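Local coordinates for gluconate kinase (Lactobacillus acidophilus, PDB 3LL3), which binds ATP and D-xylulose and, as an FGGY-family carbohydrate kinase, probably transfers a phosphate from ATP to a sugar or sugar acid, at residues D10-G18 and A29-L37; V302-F311 and K365-I376. All blocks are in the same frame, centred on the assembly; numbering follows the deposited sequence.

Contact 1. Residues D10-G18 and A29-L37; sequences DVGTTATKG and ASVSKGYPL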
loop_
_atom_site.group_PDB
_atom_site.type_symbol
_atom_site.label_atom_id
_atom_site.label_comp_id
_atom_site.label_asym_id
_atom_site.label_seq_id
_atom_site.Cartn_x
_atom_site.Cartn_y
_atom_site.Cartn_z
ATOM N N ASP A 10 -32.306 -21.548 -8.844
ATOM C CA ASP A 10 -31.049 -21.189 -8.223
ATOM C C ASP A 10 -31.344 -20.376 -6.967
ATOM O O ASP A 10 -31.662 -19.191 -7.045
ATOM C CB ASP A 10 -30.241 -20.355 -9.200
ATOM C CG ASP A 10 -28.904 -19.924 -8.638
ATOM O OD1 ASP A 10 -28.154 -20.799 -8.141
ATOM O OD2 ASP A 10 -28.597 -18.708 -8.725
ATOM N N VAL A 11 -31.245 -21.018 -5.808
ATOM C CA VAL A 11 -31.659 -20.396 -4.568
ATOM C C VAL A 11 -30.465 -19.713 -3.921
ATOM O O VAL A 11 -29.735 -20.311 -3.115
ATOM C CB VAL A 11 -32.330 -21.427 -3.603
ATOM C CG1 VAL A 11 -32.966 -20.721 -2.424
ATOM C CG2 VAL A 11 -33.378 -22.244 -4.357
ATOM N N GLY A 12 -30.253 -18.455 -4.290
ATOM C CA GLY A 12 -29.101 -17.724 -3.805
ATOM C C GLY A 12 -29.409 -16.911 -2.575
ATOM O O GLY A 12 -30.551 -16.839 -2.135
ATOM N N THR A 13 -28.381 -16.317 -1.988
ATOM C CA THR A 13 -28.607 -15.312 -0.966
ATOM C C THR A 13 -29.161 -14.091 -1.703
ATOM O O THR A 13 -28.843 -13.872 -2.881
ATOM C CB THR A 13 -27.305 -14.967 -0.223
ATOM O OG1 THR A 13 -26.238 -14.821 -1.168
ATOM C CG2 THR A 13 -26.931 -16.089 0.740
ATOM N N THR A 14 -30.011 -13.323 -1.032
ATOM C CA THR A 14 -30.665 -12.147 -1.637
ATOM C C THR A 14 -31.679 -12.402 -2.767
ATOM O O THR A 14 -32.588 -11.597 -2.944
ATOM C CB THR A 14 -29.664 -11.051 -2.094
ATOM O OG1 THR A 14 -28.978 -11.484 -3.270
ATOM C CG2 THR A 14 -28.651 -10.761 -1.009
ATOM N N ALA A 15 -31.547 -13.488 -3.527
ATOM C CA ALA A 15 -32.556 -13.773 -4.552
ATOM C C ALA A 15 -32.487 -15.177 -5.123
ATOM O O ALA A 15 -31.433 -15.795 -5.165
ATOM C CB ALA A 15 -32.490 -12.739 -5.694
ATOM N N THR A 16 -33.633 -15.674 -5.552
ATOM C CA THR A 16 -33.711 -16.922 -6.296
ATOM C C THR A 16 -33.979 -16.586 -7.761
ATOM O O THR A 16 -34.715 -15.639 -8.054
ATOM C CB THR A 16 -34.868 -17.809 -5.776
ATOM O OG1 THR A 16 -34.565 -18.264 -4.452
ATOM C CG2 THR A 16 -35.102 -19.019 -6.704
ATOM N N LYS A 17 -33.383 -17.351 -8.672
ATOM C CA LYS A 17 -33.676 -17.209 -10.095
ATOM C C LYS A 17 -34.197 -18.529 -10.630
ATOM O O LYS A 17 -33.665 -19.587 -10.317
ATOM C CB LYS A 17 -32.425 -16.851 -10.881
ATOM C CG LYS A 17 -31.459 -15.944 -10.176
ATOM C CD LYS A 17 -30.096 -15.987 -10.870
ATOM C CE LYS A 17 -29.676 -17.428 -11.191
ATOM N NZ LYS A 17 -28.200 -17.636 -11.131
ATOM N N GLY A 18 -35.235 -18.470 -11.449
ATOM C CA GLY A 18 -35.705 -19.655 -12.134
ATOM C C GLY A 18 -35.529 -19.494 -13.630
ATOM O O GLY A 18 -35.726 -18.403 -14.172
ATOM N N ALA A 29 -37.312 -18.780 -20.953
ATOM C CA ALA A 29 -37.694 -17.684 -20.079
ATOM C C ALA A 29 -36.984 -17.829 -18.750
ATOM O O ALA A 29 -36.515 -18.905 -18.410
ATOM C CB ALA A 29 -39.196 -17.682 -19.861
ATOM N N SER A 30 -36.923 -16.739 -18.002
ATOM C CA SER A 30 -36.415 -16.772 -16.651
ATOM C C SER A 30 -37.084 -15.672 -15.834
ATOM O O SER A 30 -37.437 -14.618 -16.364
ATOM C CB SER A 30 -34.902 -16.593 -16.661
ATOM O OG SER A 30 -34.560 -15.394 -17.316
ATOM N N VAL A 31 -37.272 -15.936 -14.548
ATOM C CA VAL A 31 -37.861 -14.973 -13.633
ATOM C C VAL A 31 -37.079 -15.066 -12.322
ATOM O O VAL A 31 -36.698 -16.159 -11.917
ATOM C CB VAL A 31 -39.349 -15.309 -13.360
ATOM C CG1 VAL A 31 -39.908 -14.430 -12.256
ATOM C CG2 VAL A 31 -40.184 -15.172 -14.634
ATOM N N SER A 32 -36.830 -13.940 -11.661
ATOM C CA SER A 32 -36.206 -13.991 -10.342
ATOM C C SER A 32 -36.892 -13.049 -9.347
ATOM O O SER A 32 -37.515 -12.070 -9.755
ATOM C CB SER A 32 -34.704 -13.709 -10.439
ATOM O OG SER A 32 -34.469 -12.431 -10.977
ATOM N N LYS A 33 -36.797 -13.374 -8.054
ATOM C CA LYS A 33 -37.374 -12.560 -6.978
ATOM C C LYS A 33 -36.462 -12.543 -5.748
ATOM O O LYS A 33 -35.937 -13.584 -5.340
ATOM C CB LYS A 33 -38.761 -13.084 -6.562
ATOM C CG LYS A 33 -39.843 -13.014 -7.653
ATOM C CD LYS A 33 -39.932 -11.623 -8.318
ATOM C CE LYS A 33 -40.841 -11.644 -9.555
ATOM N NZ LYS A 33 -40.696 -10.421 -10.401
ATOM N N GLY A 34 -36.289 -11.369 -5.143
ATOM C CA GLY A 34 -35.392 -11.226 -4.010
ATOM C C GLY A 34 -36.040 -11.267 -2.632
ATOM O O GLY A 34 -37.264 -11.231 -2.491
ATOM N N TYR A 35 -35.200 -11.358 -1.607
ATOM C CA TYR A 35 -35.643 -11.284 -0.218
ATOM C C TYR A 35 -34.577 -10.541 0.564
ATOM O O TYR A 35 -33.414 -10.562 0.189
ATOM C CB TYR A 35 -35.876 -12.682 0.360
ATOM C CG TYR A 35 -35.150 -13.769 -0.394
ATOM C CD1 TYR A 35 -35.761 -14.437 -1.455
ATOM C CD2 TYR A 35 -33.847 -14.109 -0.065
ATOM C CE1 TYR A 35 -35.090 -15.431 -2.155
ATOM C CE2 TYR A 35 -33.167 -15.093 -0.754
ATOM C CZ TYR A 35 -33.786 -15.758 -1.796
ATOM O OH TYR A 35 -33.086 -16.736 -2.485
ATOM N N PRO A 36 -34.974 -9.869 1.649
ATOM C CA PRO A 36 -34.023 -9.053 2.405
ATOM C C PRO A 36 -33.094 -9.924 3.243
ATOM O O PRO A 36 -33.486 -11.012 3.677
ATOM C CB PRO A 36 -34.922 -8.241 3.347
ATOM C CG PRO A 36 -36.339 -8.682 3.078
ATOM C CD PRO A 36 -36.281 -9.953 2.316
ATOM N N LEU A 37 -31.874 -9.450 3.465
ATOM C CA LEU A 37 -31.000 -10.087 4.431
ATOM C C LEU A 37 -31.324 -9.517 5.804
ATOM O O LEU A 37 -31.634 -8.335 5.932
ATOM C CB LEU A 37 -29.536 -9.820 4.093
ATOM C CG LEU A 37 -28.533 -10.894 4.526
ATOM C CD1 LEU A 37 -28.598 -12.101 3.586
ATOM C CD2 LEU A 37 -27.120 -10.320 4.547
#

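Contact 2. Residues V302-F311 and K365-I376; sequences VFNWARQTLF and KPEMARAVIEGI. With ATP (adenosine-5'-triphosphate), chain C.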
loop_
_atom_site.group_PDB
_atom_site.type_symbol
_atom_site.label_atom_id
_atom_site.label_comp_id
_atom_site.label_asym_id
_atom_site.label_seq_id
_atom_site.Cartn_x
_atom_site.Cartn_y
_atom_site.Cartn_z
ATOM N N VAL A 302 -13.979 -5.276 -5.284
ATOM C CA VAL A 302 -12.779 -4.486 -5.092
ATOM C C VAL A 302 -12.490 -3.628 -6.333
ATOM O O VAL A 302 -12.054 -2.482 -6.223
ATOM C CB VAL A 302 -11.564 -5.378 -4.724
ATOM C CG1 VAL A 302 -10.271 -4.562 -4.758
ATOM C CG2 VAL A 302 -11.769 -6.001 -3.326
ATOM N N PHE A 303 -12.768 -4.172 -7.511
ATOM C CA PHE A 303 -12.730 -3.374 -8.734
ATOM C C PHE A 303 -13.673 -2.180 -8.613
ATOM O O PHE A 303 -13.330 -1.065 -8.970
ATOM C CB PHE A 303 -13.130 -4.227 -9.935
ATOM C CG PHE A 303 -13.214 -3.461 -11.222
ATOM C CD1 PHE A 303 -14.408 -2.894 -11.628
ATOM C CD2 PHE A 303 -12.083 -3.277 -12.013
ATOM C CE1 PHE A 303 -14.497 -2.182 -12.818
ATOM C CE2 PHE A 303 -12.162 -2.574 -13.204
ATOM C CZ PHE A 303 -13.375 -2.017 -13.606
ATOM N N ASN A 304 -14.868 -2.434 -8.101
ATOM C CA ASN A 304 -15.820 -1.378 -7.841
ATOM C C ASN A 304 -15.287 -0.344 -6.853
ATOM O O ASN A 304 -15.389 0.846 -7.106
ATOM C CB ASN A 304 -17.119 -1.958 -7.307
ATOM C CG ASN A 304 -18.231 -0.936 -7.254
ATOM O OD1 ASN A 304 -18.756 -0.622 -6.174
ATOM N ND2 ASN A 304 -18.601 -0.411 -8.415
ATOM N N TRP A 305 -14.736 -0.794 -5.724
ATOM C CA TRP A 305 -14.136 0.137 -4.762
ATOM C C TRP A 305 -13.072 1.019 -5.419
ATOM O O TRP A 305 -13.059 2.232 -5.216
ATOM C CB TRP A 305 -13.542 -0.591 -3.551
ATOM C CG TRP A 305 -12.669 0.304 -2.713
ATOM C CD1 TRP A 305 -13.064 1.102 -1.667
ATOM C CD2 TRP A 305 -11.253 0.504 -2.854
ATOM N NE1 TRP A 305 -11.975 1.772 -1.145
ATOM C CE2 TRP A 305 -10.856 1.428 -1.858
ATOM C CE3 TRP A 305 -10.280 -0.017 -3.718
ATOM C CZ2 TRP A 305 -9.530 1.847 -1.709
ATOM C CZ3 TRP A 305 -8.960 0.405 -3.569
ATOM C CH2 TRP A 305 -8.598 1.332 -2.570
ATOM N N ALA A 306 -12.178 0.409 -6.194
ATOM C CA ALA A 306 -11.101 1.153 -6.851
ATOM C C ALA A 306 -11.626 2.158 -7.868
ATOM O O ALA A 306 -11.070 3.246 -8.011
ATOM C CB ALA A 306 -10.106 0.211 -7.510
ATOM N N ARG A 307 -12.697 1.778 -8.563
ATOM C CA ARG A 307 -13.301 2.606 -9.601
ATOM C C ARG A 307 -13.856 3.890 -8.999
ATOM O O ARG A 307 -13.697 4.968 -9.576
ATOM C CB ARG A 307 -14.415 1.832 -10.327
ATOM C CG ARG A 307 -15.191 2.657 -11.335
ATOM C CD ARG A 307 -16.275 1.844 -12.036
ATOM N NE ARG A 307 -17.366 1.492 -11.132
ATOM C CZ ARG A 307 -18.128 2.378 -10.492
ATOM N NH1 ARG A 307 -17.923 3.680 -10.643
ATOM N NH2 ARG A 307 -19.097 1.965 -9.686
ATOM N N GLN A 308 -14.497 3.760 -7.839
ATOM C CA GLN A 308 -15.081 4.896 -7.134
ATOM C C GLN A 308 -14.073 5.703 -6.325
ATOM O O GLN A 308 -14.282 6.889 -6.083
ATOM C CB GLN A 308 -16.150 4.418 -6.155
ATOM C CG GLN A 308 -17.421 3.867 -6.786
ATOM C CD GLN A 308 -18.539 3.772 -5.770
ATOM O OE1 GLN A 308 -18.833 2.689 -5.242
ATOM N NE2 GLN A 308 -19.147 4.920 -5.456
ATOM N N THR A 309 -13.001 5.056 -5.879
ATOM C CA THR A 309 -12.067 5.680 -4.944
ATOM C C THR A 309 -10.887 6.316 -5.665
ATOM O O THR A 309 -10.512 7.445 -5.363
ATOM C CB THR A 309 -11.568 4.669 -3.898
ATOM O OG1 THR A 309 -12.677 4.223 -3.122
ATOM C CG2 THR A 309 -10.536 5.287 -2.971
ATOM N N LEU A 310 -10.316 5.593 -6.624
ATOM C CA LEU A 310 -9.179 6.111 -7.372
ATOM C C LEU A 310 -9.632 7.240 -8.274
ATOM O O LEU A 310 -8.861 8.148 -8.541
ATOM C CB LEU A 310 -8.480 5.023 -8.198
ATOM C CG LEU A 310 -7.535 4.104 -7.421
ATOM C CD1 LEU A 310 -8.279 3.562 -6.243
ATOM C CD2 LEU A 310 -7.006 2.957 -8.253
ATOM N N PHE A 311 -10.884 7.194 -8.731
ATOM C CA PHE A 311 -11.388 8.225 -9.643
ATOM C C PHE A 311 -12.539 9.030 -9.027
ATOM O O PHE A 311 -12.339 10.047 -8.371
ATOM C CB PHE A 311 -11.844 7.606 -10.969
ATOM C CG PHE A 311 -10.762 6.871 -11.723
ATOM C CD1 PHE A 311 -10.486 5.541 -11.455
ATOM C CD2 PHE A 311 -10.051 7.500 -12.734
ATOM C CE1 PHE A 311 -9.510 4.861 -12.156
ATOM C CE2 PHE A 311 -9.065 6.820 -13.438
ATOM C CZ PHE A 311 -8.802 5.493 -13.149
ATOM N N LYS A 365 -1.783 7.484 -11.977
ATOM C CA LYS A 365 -3.088 6.824 -11.906
ATOM C C LYS A 365 -3.164 5.503 -12.689
ATOM O O LYS A 365 -3.708 4.524 -12.193
ATOM C CB LYS A 365 -4.221 7.757 -12.331
ATOM C CG LYS A 365 -5.629 7.195 -12.033
ATOM C CD LYS A 365 -6.134 7.674 -10.680
ATOM C CE LYS A 365 -6.495 9.160 -10.784
ATOM N NZ LYS A 365 -7.089 9.701 -9.537
ATOM N N PRO A 366 -2.636 5.471 -13.917
ATOM C CA PRO A 366 -2.771 4.207 -14.655
ATOM C C PRO A 366 -2.092 3.036 -13.955
ATOM O O PRO A 366 -2.646 1.948 -13.957
ATOM C CB PRO A 366 -2.090 4.523 -15.987
ATOM C CG PRO A 366 -2.386 5.978 -16.181
ATOM C CD PRO A 366 -2.205 6.567 -14.803
ATOM N N GLU A 367 -0.908 3.253 -13.391
ATOM C CA GLU A 367 -0.209 2.213 -12.640
ATOM C C GLU A 367 -1.021 1.717 -11.434
ATOM O O GLU A 367 -1.025 0.524 -11.142
ATOM C CB GLU A 367 1.157 2.715 -12.156
ATOM C CG GLU A 367 2.264 2.733 -13.222
ATOM C CD GLU A 367 2.043 3.783 -14.303
ATOM O OE1 GLU A 367 1.413 4.834 -14.041
ATOM O OE2 GLU A 367 2.508 3.548 -15.426
HETATM N N MSE A 368 -1.696 2.621 -10.727
HETATM C CA MSE A 368 -2.494 2.191 -9.580
HETATM C C MSE A 368 -3.728 1.446 -10.020
HETATM O O MSE A 368 -4.067 0.436 -9.422
HETATM C CB MSE A 368 -2.864 3.347 -8.666
HETATM C CG MSE A 368 -1.590 3.999 -8.084
HETATM SE SE MSE A 368 -1.996 5.358 -6.770
HETATM C CE MSE A 368 -2.517 4.209 -5.253
ATOM N N ALA A 369 -4.377 1.940 -11.078
ATOM C CA ALA A 369 -5.565 1.299 -11.631
ATOM C C ALA A 369 -5.234 -0.111 -12.067
ATOM O O ALA A 369 -5.947 -1.053 -11.741
ATOM C CB ALA A 369 -6.120 2.099 -12.824
ATOM N N ARG A 370 -4.143 -0.254 -12.812
ATOM C CA ARG A 370 -3.788 -1.557 -13.331
ATOM C C ARG A 370 -3.332 -2.506 -12.228
ATOM O O ARG A 370 -3.612 -3.696 -12.285
ATOM C CB ARG A 370 -2.733 -1.481 -14.443
ATOM C CG ARG A 370 -2.637 -2.811 -15.146
ATOM C CD ARG A 370 -1.353 -3.056 -15.876
ATOM N NE ARG A 370 -1.506 -2.787 -17.279
ATOM C CZ ARG A 370 -1.498 -3.700 -18.245
ATOM N NH1 ARG A 370 -1.313 -4.986 -17.996
ATOM N NH2 ARG A 370 -1.656 -3.296 -19.477
ATOM N N ALA A 371 -2.615 -1.982 -11.239
ATOM C CA ALA A 371 -2.168 -2.802 -10.121
ATOM C C ALA A 371 -3.354 -3.421 -9.409
ATOM O O ALA A 371 -3.257 -4.544 -8.925
ATOM C CB ALA A 371 -1.313 -1.986 -9.120
ATOM N N VAL A 372 -4.462 -2.686 -9.322
ATOM C CA VAL A 372 -5.659 -3.213 -8.670
ATOM C C VAL A 372 -6.154 -4.439 -9.440
ATOM O O VAL A 372 -6.393 -5.502 -8.859
ATOM C CB VAL A 372 -6.794 -2.169 -8.588
ATOM C CG1 VAL A 372 -8.119 -2.848 -8.214
ATOM C CG2 VAL A 372 -6.440 -1.036 -7.597
ATOM N N ILE A 373 -6.267 -4.294 -10.760
ATOM C CA ILE A 373 -6.765 -5.386 -11.594
ATOM C C ILE A 373 -5.820 -6.572 -11.532
ATOM O O ILE A 373 -6.258 -7.714 -11.398
ATOM C CB ILE A 373 -6.958 -4.952 -13.063
ATOM C CG1 ILE A 373 -8.100 -3.945 -13.153
ATOM C CG2 ILE A 373 -7.313 -6.167 -13.925
ATOM C CD1 ILE A 373 -8.083 -3.090 -14.421
ATOM N N GLU A 374 -4.526 -6.305 -11.643
ATOM C CA GLU A 374 -3.533 -7.358 -11.543
ATOM C C GLU A 374 -3.522 -8.054 -10.174
ATOM O O GLU A 374 -3.344 -9.278 -10.109
ATOM C CB GLU A 374 -2.143 -6.838 -11.879
ATOM C CG GLU A 374 -1.960 -6.520 -13.372
ATOM C CD GLU A 374 -0.669 -5.786 -13.686
ATOM O OE1 GLU A 374 0.045 -5.370 -12.738
ATOM O OE2 GLU A 374 -0.377 -5.613 -14.898
ATOM N N GLY A 375 -3.692 -7.274 -9.103
ATOM C CA GLY A 375 -3.724 -7.822 -7.759
ATOM C C GLY A 375 -4.927 -8.730 -7.558
ATOM O O GLY A 375 -4.818 -9.814 -6.962
ATOM N N ILE A 376 -6.086 -8.282 -8.041
ATOM C CA ILE A 376 -7.297 -9.078 -7.951
ATOM C C ILE A 376 -7.041 -10.448 -8.594
ATOM O O ILE A 376 -7.309 -11.480 -7.995
ATOM C CB ILE A 376 -8.487 -8.366 -8.615
ATOM C CG1 ILE A 376 -9.023 -7.270 -7.695
ATOM C CG2 ILE A 376 -9.621 -9.356 -8.910
ATOM C CD1 ILE A 376 -9.940 -6.293 -8.375
HETATM P PG ATP C . -24.909 -12.796 -10.065
HETATM O O1G ATP C . -25.482 -11.334 -10.614
HETATM O O2G ATP C . -24.939 -13.917 -11.291
HETATM O O3G ATP C . -25.708 -13.239 -8.924
HETATM P PB ATP C . -22.721 -11.125 -9.272
HETATM O O1B ATP C . -21.193 -11.381 -8.720
HETATM O O2B ATP C . -23.531 -10.386 -8.313
HETATM O O3B ATP C . -23.340 -12.635 -9.577
HETATM P PA ATP C . -21.616 -10.226 -11.861
HETATM O O1A ATP C . -21.011 -11.680 -12.317
HETATM O O2A ATP C . -22.226 -9.506 -12.970
HETATM O O3A ATP C . -22.779 -10.250 -10.681
HETATM O "O5'" ATP C . -20.333 -9.343 -11.333
HETATM C "C5'" ATP C . -20.587 -8.113 -10.696
HETATM C "C4'" ATP C . -19.314 -7.301 -10.713
HETATM O "O4'" ATP C . -18.748 -6.952 -11.966
HETATM C "C3'" ATP C . -19.125 -6.079 -9.765
HETATM O "O3'" ATP C . -18.509 -6.369 -8.546
HETATM C "C2'" ATP C . -18.478 -4.979 -10.683
HETATM O "O2'" ATP C . -17.581 -4.148 -9.998
HETATM C "C1'" ATP C . -17.906 -5.846 -11.783
HETATM N N9 ATP C . -17.873 -5.200 -13.087
HETATM C C8 ATP C . -18.880 -4.587 -13.738
HETATM N N7 ATP C . -18.378 -4.233 -15.022
HETATM C C5 ATP C . -17.040 -4.679 -15.108
HETATM C C6 ATP C . -16.075 -4.612 -16.140
HETATM N N6 ATP C . -16.435 -4.009 -17.417
HETATM N N1 ATP C . -14.857 -5.134 -15.958
HETATM C C2 ATP C . -14.517 -5.739 -14.769
HETATM N N3 ATP C . -15.467 -5.799 -13.765
HETATM C C4 ATP C . -16.709 -5.270 -13.950
#

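Contact 1. Residues D10-G18 and A29-L37
Tyr35 reaches back from the end of strand 29-34 to the turn at Gly12, and its hydroxyl joins two polar groups: OH donates to Gly12 O (2.6 Å) and accepts from Thr16 OG1 (2.9 Å), both partners lying in the ring plane at its edge. A chi1 of 21°, far from a staggered value, swings the ring over the turn, where Ala15 CA makes a CH-pi contact 4.1 Å from the ring centroid and Thr14 C lies over the same face near the rim. A phenylalanine here would probably leave Gly12 O and Thr16 OG1 without their shared partner and the turn less firmly tied. Thr16 with Lys33 and Gly18 with Val31 are antiparallel hydrogen-bonded pairs, each bonded both ways, and Tyr35 N extends the series to Thr14 O (2.9 Å). In the non-hydrogen-bonded pair between them, Lys17 CB packs on Ser32 CB at 3.9 Å. The Lys17 amine leads away to a salt bridge with Asp10 OD2 and a hydrogen bond to Gln428. This hairpin of strands 15-22 and 27-34 edges the N-terminal domain sheet, with strand 4-11 next inward; helix 49-65 packs on Thr16, Val31 and Tyr35 through Ile59, Leu63 and Ile52.

Contact 2. Residues V302-F311 and K365-I376
Lys365 NZ is gripped from two subunits: it donates to Leu310 O at 2.6 Å, with a C=O...N angle of 167°, and makes weak hydrogen bonds to Thr309 O and Phe311 O of the second subunit. Bends at chi2 (93°) and chi3 curl the lysine chain back toward that carbonyl. On the way its CG comes to 3.7 Å from Phe311 CE2 and its CD lies over one face of the ring, near the rim; the amine is too far for more than a weak cation-pi attraction. Ala369 CB meets the edge of the same ring. Beside it Leu310 is a knob in the hole of Lys365, Met368 (selenomethionine), Ala369 and Val372. Further along, Val372 CG1 presses on Ala306 CB at 3.7 Å, and the side chains of Val302 and Ile376 slide past each other, Val302 CG1 to Ile376 CD1 at 4.0 Å. Phe303 packs on three partners: with CG trans to the backbone N (chi1 176°), its ring takes Ile373 CG1 at an edge and adenine N3 of ATP over a face, Phe303 CD1 to N3 being 3.8 Å, while Phe320 adds an edge-to-face ring contact. The result is an antiparallel helix pair, the axes of 302-311 and 365-376 approaching to 10.1 Å, in the C-terminal domain of an FGGY kinase; helix 300-311 walls the adenosine part of the nucleotide pocket through Phe303 and Asn304.

In the fold
Contacts 1 and 2 lie in the N-terminal and C-terminal domains of the FGGY kinase fold and do not touch: their centres are about 30 Å apart and their nearest atoms about 15 Å. ATP spans much of this separation. Its gamma phosphate faces contact 1, where the side chain of Lys17 is about 5 Å from the nucleotide, while its adenosine lies against contact 2. The hydrogen bonds to ATP from Thr261 N, Gly402 N and Gly300 O come from outside both contacts. The side chain of Thr13 in contact 1 is about 6 Å from the bound D-xylulose. The two contacts thus flank opposite ends of the nucleotide, consistent with a cleft between the two domains of an actin-like ATPase fold.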